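Local atomic coordinates of serine hydrolase CCSP0084 (Cycloclasticus sp. P1, PDB entry 4I3F), a protein that probably acts as a serine hydrolase of the alpha/beta hydrolase fold, cleaving carbon-carbon bonds in meta-cleavage products of aromatic compounds and also hydrolysing esters. Residues P55-M60 and A82-S87; S97-I102 and R211-A216. One frame throughout, in Å; residues are numbered along the deposited sequence.

Contact 1 (P55-M60 and A82-S87)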
# COMPACT_ATOMS: atom_id res chain seq x y z
N PRO A 55 -0.75 11.44 -2.27
CA PRO A 55 -1.58 12.39 -1.51
C PRO A 55 -3.07 12.08 -1.69
O PRO A 55 -3.52 11.80 -2.80
CB PRO A 55 -1.23 13.73 -2.15
CG PRO A 55 0.17 13.55 -2.66
CD PRO A 55 0.27 12.12 -3.10
N GLY A 56 -3.82 12.09 -0.60
CA GLY A 56 -5.23 11.76 -0.68
C GLY A 56 -5.50 10.28 -0.84
O GLY A 56 -6.63 9.88 -1.10
N ALA A 57 -4.46 9.46 -0.69
CA ALA A 57 -4.62 8.01 -0.79
C ALA A 57 -5.63 7.48 0.23
O ALA A 57 -5.74 8.01 1.34
CB ALA A 57 -3.30 7.30 -0.61
N ASN A 58 -6.36 6.45 -0.17
CA ASN A 58 -7.21 5.69 0.75
C ASN A 58 -7.37 4.27 0.22
O ASN A 58 -6.84 3.94 -0.84
CB ASN A 58 -8.55 6.40 1.04
CG ASN A 58 -9.54 6.38 -0.15
OD1 ASN A 58 -10.70 6.74 -0.01
ND2 ASN A 58 -9.07 5.95 -1.31
N ALA A 59 -8.08 3.43 0.96
CA ALA A 59 -8.22 2.02 0.58
C ALA A 59 -8.88 1.86 -0.78
O ALA A 59 -8.37 1.19 -1.66
CB ALA A 59 -8.99 1.26 1.64
N MET A 60 -10.04 2.48 -0.95
CA MET A 60 -10.81 2.24 -2.17
C MET A 60 -10.14 2.77 -3.43
O MET A 60 -10.28 2.15 -4.49
CB MET A 60 -12.23 2.77 -2.03
CG MET A 60 -13.06 1.95 -1.06
SD MET A 60 -12.95 0.19 -1.42
CE MET A 60 -13.85 0.18 -2.97
N ALA A 82 -3.74 4.45 8.96
CA ALA A 82 -3.79 5.55 9.91
C ALA A 82 -3.17 6.81 9.31
O ALA A 82 -2.11 6.76 8.68
CB ALA A 82 -3.11 5.17 11.22
N GLY A 83 -3.85 7.94 9.49
CA GLY A 83 -3.40 9.19 8.92
C GLY A 83 -3.94 9.46 7.53
O GLY A 83 -3.82 10.57 7.02
N PHE A 84 -4.51 8.44 6.90
CA PHE A 84 -5.06 8.59 5.54
C PHE A 84 -6.57 8.46 5.59
O PHE A 84 -7.10 7.78 6.47
CB PHE A 84 -4.54 7.49 4.61
CG PHE A 84 -3.08 7.60 4.29
CD1 PHE A 84 -2.66 8.31 3.18
CD2 PHE A 84 -2.12 6.97 5.09
CE1 PHE A 84 -1.30 8.40 2.86
CE2 PHE A 84 -0.77 7.06 4.78
CZ PHE A 84 -0.36 7.78 3.66
N GLY A 85 -7.25 9.09 4.64
CA GLY A 85 -8.69 8.94 4.48
C GLY A 85 -9.47 9.16 5.76
O GLY A 85 -9.29 10.18 6.43
N LEU A 86 -10.31 8.20 6.12
CA LEU A 86 -11.17 8.33 7.29
C LEU A 86 -10.61 7.57 8.49
O LEU A 86 -11.35 7.20 9.41
CB LEU A 86 -12.58 7.85 6.96
CG LEU A 86 -13.30 8.69 5.91
CD1 LEU A 86 -14.61 8.02 5.52
CD2 LEU A 86 -13.55 10.08 6.44
N SER A 87 -9.30 7.35 8.49
CA SER A 87 -8.63 6.75 9.65
C SER A 87 -7.65 7.73 10.30
O SER A 87 -6.49 7.39 10.57
CB SER A 87 -7.90 5.47 9.25
OG SER A 87 -8.83 4.47 8.87
O HOH W 1 -5.90 10.45 2.52

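Contact 2 (S97-I102 and R211-A216)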
# COMPACT_ATOMS: atom_id res chain seq x y z
N SER A 97 9.50 6.88 11.18
CA SER A 97 9.67 5.66 11.97
C SER A 97 8.51 5.47 12.96
O SER A 97 8.05 4.35 13.19
CB SER A 97 11.02 5.63 12.69
OG SER A 97 11.07 6.57 13.74
N HIS A 98 8.02 6.57 13.52
CA HIS A 98 6.92 6.52 14.46
C HIS A 98 5.59 6.20 13.80
O HIS A 98 4.72 5.58 14.42
CB HIS A 98 6.85 7.84 15.23
CG HIS A 98 8.18 8.22 15.79
ND1 HIS A 98 8.84 7.44 16.71
CD2 HIS A 98 9.00 9.27 15.53
CE1 HIS A 98 10.00 8.00 17.01
NE2 HIS A 98 10.12 9.11 16.31
N TRP A 99 5.43 6.60 12.55
CA TRP A 99 4.22 6.25 11.82
C TRP A 99 4.24 4.77 11.45
O TRP A 99 3.21 4.11 11.51
CB TRP A 99 4.03 7.14 10.59
CG TRP A 99 3.41 8.44 10.95
CD1 TRP A 99 4.05 9.61 11.25
CD2 TRP A 99 2.01 8.71 11.10
NE1 TRP A 99 3.14 10.59 11.56
CE2 TRP A 99 1.88 10.06 11.46
CE3 TRP A 99 0.85 7.94 10.94
CZ2 TRP A 99 0.63 10.67 11.68
CZ3 TRP A 99 -0.39 8.54 11.16
CH2 TRP A 99 -0.48 9.89 11.52
N ILE A 100 5.41 4.24 11.11
CA ILE A 100 5.52 2.81 10.85
C ILE A 100 5.08 1.99 12.07
O ILE A 100 4.36 1.00 11.93
CB ILE A 100 6.94 2.40 10.39
CG1 ILE A 100 7.22 2.95 8.99
CG2 ILE A 100 7.10 0.88 10.39
CD1 ILE A 100 8.71 3.06 8.64
N ASP A 101 5.50 2.41 13.27
CA ASP A 101 5.07 1.75 14.50
C ASP A 101 3.55 1.75 14.62
O ASP A 101 2.93 0.72 14.92
CB ASP A 101 5.69 2.44 15.72
CG ASP A 101 7.20 2.20 15.84
OD1 ASP A 101 7.71 1.24 15.22
OD2 ASP A 101 7.86 2.98 16.56
N ILE A 102 2.94 2.91 14.36
CA ILE A 102 1.49 3.05 14.35
C ILE A 102 0.80 2.18 13.28
O ILE A 102 -0.23 1.55 13.55
CB ILE A 102 1.08 4.54 14.14
CG1 ILE A 102 1.25 5.32 15.44
CG2 ILE A 102 -0.35 4.65 13.65
CD1 ILE A 102 1.19 6.84 15.27
N ARG A 211 -4.52 16.69 5.09
CA ARG A 211 -3.22 17.31 4.86
C ARG A 211 -2.27 17.23 6.05
O ARG A 211 -1.10 16.86 5.90
CB ARG A 211 -3.40 18.76 4.43
CG ARG A 211 -2.12 19.57 4.45
CD ARG A 211 -2.37 20.99 3.95
NE ARG A 211 -1.12 21.68 3.69
CZ ARG A 211 -1.04 22.85 3.06
NH1 ARG A 211 -2.14 23.46 2.63
NH2 ARG A 211 0.14 23.41 2.85
N LEU A 212 -2.76 17.59 7.23
CA LEU A 212 -1.91 17.73 8.41
C LEU A 212 -1.19 16.44 8.77
O LEU A 212 -0.01 16.45 9.11
CB LEU A 212 -2.72 18.23 9.60
CG LEU A 212 -3.15 19.69 9.49
CD1 LEU A 212 -4.17 20.05 10.55
CD2 LEU A 212 -1.94 20.59 9.60
N GLN A 213 -1.89 15.31 8.70
CA GLN A 213 -1.27 14.06 9.08
C GLN A 213 -0.31 13.53 8.01
O GLN A 213 0.71 12.92 8.34
CB GLN A 213 -2.33 13.05 9.52
CG GLN A 213 -3.24 13.65 10.59
CD GLN A 213 -3.91 12.62 11.49
OE1 GLN A 213 -3.76 11.42 11.29
NE2 GLN A 213 -4.65 13.10 12.48
N PHE A 214 -0.59 13.80 6.73
CA PHE A 214 0.33 13.40 5.66
C PHE A 214 1.65 14.16 5.81
O PHE A 214 2.73 13.59 5.63
CB PHE A 214 -0.29 13.68 4.28
CG PHE A 214 0.51 13.14 3.12
CD1 PHE A 214 0.27 11.87 2.63
CD2 PHE A 214 1.49 13.91 2.51
CE1 PHE A 214 1.00 11.36 1.56
CE2 PHE A 214 2.23 13.42 1.45
CZ PHE A 214 1.99 12.15 0.97
N GLU A 215 1.55 15.44 6.12
CA GLU A 215 2.74 16.26 6.34
C GLU A 215 3.58 15.72 7.50
O GLU A 215 4.81 15.78 7.48
CB GLU A 215 2.36 17.72 6.61
CG GLU A 215 1.74 18.43 5.41
CD GLU A 215 1.32 19.86 5.73
OE1 GLU A 215 1.50 20.73 4.86
OE2 GLU A 215 0.80 20.11 6.84
N ALA A 216 2.90 15.18 8.51
CA ALA A 216 3.58 14.69 9.70
C ALA A 216 4.29 13.36 9.45
O ALA A 216 5.31 13.07 10.09
CB ALA A 216 2.60 14.57 10.86

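Contact 1 (P55-M60 and A82-S87)
Ala-57 packs against Phe-84. The methyl of Ala-57 comes in obliquely over the CD1-CE1 side of the ring, with Ala-57 CB 4.0 Å from Phe-84 CD1. The carbonyl oxygen of the same alanine comes to the same side of the ring, nearer its root. It lies 3.5 Å from Phe-84 CB and stands oblique to the ring, so one small residue meets both the root and the near side of a large one. Phe-84 holds CG anti to its own carbonyl carbon (chi1 -69°), which swings the ring alongside Ala-57 and into an aromatic cluster. There it packs edge-to-face with His-51 and touches Phe-214 and Trp-103.

No direct hydrogen bond joins the two segments. Ala-57 O and Gly-85 N are 3.8 Å apart, and a water to one side bridges them, donating to Ala-57 O at 2.7 Å and accepting from Gly-85 N at 2.9 Å. One turn thus offers an apolar ring and, at the next residue, a polar N-H; the ring is met directly by Ala-57, the N-H only through the water. Farther along, Asn-58 CB rests against Gly-85 CA at 4.3 Å. Gly-85 adopts a positive phi of 51°, a conformation glycine takes readily, and brings its bare CA to this place.

Gly-85 belongs to a type II' turn closed by Ser-87 N and Phe-84 O, while Asn-58 occupies the N-cap of helix 59-63. Asp-80 ties the two loops together, one carboxylate oxygen taking Ala-59 N and the other Leu-86 N. Such neighbouring loops, one after strand 46-50 and one after strand 75-79, are characteristic of the alpha/beta hydrolase fold. The loop that starts at His-51 is the one that, in related hydrolases, contributes to the oxyanion hole.

Contact 2 (S97-I102 and R211-A216)
Trp-99 reaches across to Gln-213 and Ala-216, and its indole carries nearly all of the contact. The apolar part is slight: Ala-216 CB lies 4.4 Å from Trp-99 CZ2, beside the NE1-CZ2 side of the indole.

Polar atoms of helix 208-217 touch the indole, with no hydrogen bond across the contact. Gln-213 OE1 comes to the benzene edge of the indole, near its plane, 3.6 Å from Trp-99 CH2. The two side chains cross at about a right angle, with amide and ring planes 52° apart. The chain of Gln-213, extended beyond CG, carries OE1 to this edge, and His-89 N donates to that oxygen. At the other end of the indole, Ala-216 O stands oblique to the ring, 3.6 Å from Trp-99 NE1 but not bonded to it; the indole N-H bonds to Pro-93 O. Gln-213 OE1 and Trp-99 NE1 are thus both satisfied by the loop that leads into helix 96-113.

That loop also reaches helix 208-217 through a backbone hydrogen bond between Gly-95 and Ala-216. Around the turn from Trp-99, Ile-100 packs on helices 126-137 and 222-229. Helix 208-217 itself lies in the long insertion between strands 142-148 and 243-248, probably the lid of the enzyme.

Contact 1 is partly buried and joins two loops at the ends of neighbouring sheet strands; contact 2 is buried throughout and joins two helices, although it lies slightly farther from the centre of the chain. Their chemistry follows their settings. The loops meet through a small methyl, a ring and a bridging water, whereas the helices meet through one long aromatic side chain whose NE1, like Gln-213 OE1 beside it, bonds to the loop before helix 96-113. The two contacts abut: Gly-83 CA lies 3.3 Å from Gln-213 OE1 and 3.8 Å from Trp-99 CZ3. Helix 208-217 serves both: Phe-214 packs on Phe-84, while Gln-213 and Ala-216 touch Trp-99.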